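Local coordinates for protein disulfide isomerase (Salmonella enterica subsp. enterica serovar Typhimurium, PDB 3L9U) that probably transfers its redox-active disulfide to other proteins, working with a partner, DsbI, to form an essential disulfide bond in AssT, at residues L178-T181 and K182-K185. Residues are numbered along the deposited sequence; the frame is centred on the assembly and turned at random. Where two conformers were deposited one is given.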
loop_
_atom_site.group_PDB
_atom_site.type_symbol
_atom_site.label_atom_id
_atom_site.label_comp_id
_atom_site.label_asym_id
_atom_site.label_seq_id
_atom_site.Cartn_x
_atom_site.Cartn_y
_atom_site.Cartn_z
ATOM N N LEU A 178 10.164 -0.314 10.887
ATOM C CA LEU A 178 9.358 0.786 10.383
ATOM C C LEU A 178 10.252 1.985 10.103
ATOM O O LEU A 178 10.988 2.440 10.976
ATOM C CB LEU A 178 8.286 1.160 11.410
ATOM C CG LEU A 178 7.467 2.417 11.108
ATOM C CD1 LEU A 178 6.717 2.292 9.780
ATOM C CD2 LEU A 178 6.506 2.709 12.258
ATOM N N ILE A 179 10.192 2.478 8.874
ATOM C CA ILE A 179 10.922 3.674 8.479
ATOM C C ILE A 179 10.165 4.925 8.923
ATOM O O ILE A 179 8.928 4.953 8.903
ATOM C CB ILE A 179 11.133 3.665 6.940
ATOM C CG1 ILE A 179 12.053 2.494 6.560
ATOM C CG2 ILE A 179 11.669 5.009 6.434
ATOM C CD1 ILE A 179 12.227 2.293 5.073
ATOM N N TYR A 180 10.901 5.943 9.368
ATOM C CA TYR A 180 10.287 7.233 9.688
ATOM C C TYR A 180 10.141 8.065 8.429
ATOM O O TYR A 180 11.118 8.572 7.891
ATOM C CB TYR A 180 11.110 7.998 10.723
ATOM C CG TYR A 180 10.808 7.586 12.135
ATOM C CD1 TYR A 180 9.600 7.931 12.726
ATOM C CD2 TYR A 180 11.716 6.842 12.872
ATOM C CE1 TYR A 180 9.306 7.561 14.017
ATOM C CE2 TYR A 180 11.431 6.461 14.178
ATOM C CZ TYR A 180 10.220 6.823 14.738
ATOM O OH TYR A 180 9.911 6.460 16.027
ATOM N N THR A 181 8.912 8.210 7.959
ATOM C CA THR A 181 8.666 8.950 6.728
ATOM C C THR A 181 9.271 10.352 6.757
ATOM O O THR A 181 9.886 10.779 5.781
ATOM C CB THR A 181 7.160 9.061 6.458
ATOM O OG1 THR A 181 6.625 7.742 6.339
ATOM C CG2 THR A 181 6.885 9.820 5.162
ATOM N N LYS A 182 9.115 11.059 7.874
ATOM C CA LYS A 182 9.572 12.451 7.965
ATOM C C LYS A 182 11.092 12.592 7.889
ATOM O O LYS A 182 11.606 13.688 7.696
ATOM C CB LYS A 182 9.089 13.082 9.272
ATOM C CG LYS A 182 9.798 12.506 10.486
ATOM C CD LYS A 182 9.256 13.054 11.789
ATOM C CE LYS A 182 9.774 12.247 12.966
ATOM N NZ LYS A 182 9.221 12.733 14.259
ATOM N N ASN A 183 11.814 11.493 8.059
ATOM C CA ASN A 183 13.269 11.539 8.019
ATOM C C ASN A 183 13.861 10.931 6.756
ATOM O O ASN A 183 15.079 10.871 6.602
ATOM C CB ASN A 183 13.871 10.896 9.270
ATOM C CG ASN A 183 13.610 11.716 10.524
ATOM O OD1 ASN A 183 13.528 12.948 10.471
ATOM N ND2 ASN A 183 13.485 11.038 11.661
ATOM N N ILE A 184 13.001 10.482 5.847
ATOM C CA ILE A 184 13.485 10.000 4.558
ATOM C C ILE A 184 14.165 11.158 3.837
ATOM O O ILE A 184 13.584 12.229 3.674
ATOM C CB ILE A 184 12.351 9.457 3.691
ATOM C CG1 ILE A 184 11.753 8.199 4.334
ATOM C CG2 ILE A 184 12.872 9.135 2.289
ATOM C CD1 ILE A 184 10.429 7.753 3.711
ATOM N N LYS A 185 15.402 10.943 3.404
ATOM C CA LYS A 185 16.174 12.015 2.789
ATOM C C LYS A 185 15.979 12.078 1.284
ATOM O O LYS A 185 15.820 13.158 0.719
ATOM C CB LYS A 185 17.657 11.871 3.129
ATOM C CG LYS A 185 17.944 12.087 4.596
ATOM C CD LYS A 185 17.440 13.449 5.040
ATOM C CE LYS A 185 17.871 13.768 6.459
ATOM N NZ LYS A 185 17.594 15.190 6.816
HETATM O O HOH W 1 10.912 13.065 4.488
#
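Ile184 folds back toward the strand end and sets its CG1 against Ile179 CG2, 3.8 Å away, the two side chains crossing at about a right angle. With CG1 anti to its own carbonyl carbon (chi1 -66°), Ile184 runs back along the turn, CD1 reaching 3.7 Å from Thr181 CA. Branched apolar side chains suit this packed side: Ile179, buried, continues onto Leu193, Val194 and Leu197 of helix 187-198, and Ile184, partly exposed, onto Met190. The bend is a short 3-10 turn carrying the chain of this thioredoxin fold from strand 177-179 of the central sheet toward that helix. Two successive i to i+3 bonds hold it, Asn183 N to Tyr180 O at 3.0 Å and Ile184 N to Thr181 O at 3.1 Å, each donor standing well above the carbonyl plane. A water lies within hydrogen-bonding distance of both Thr181 O and Ile184 O. Thr181 suits the turn because its OG1 can bond to Pro169 O. The outer side is looser: Lys182, an exposed residue extended beyond CG, brings CE only to 4.3 Å from Tyr180 CD1, an aliphatic stem suited to skirting a ring. Asn183 ND2 lies 4.0 Å from Tyr180 CB and donates to Thr10 O, as a side-chain amide can.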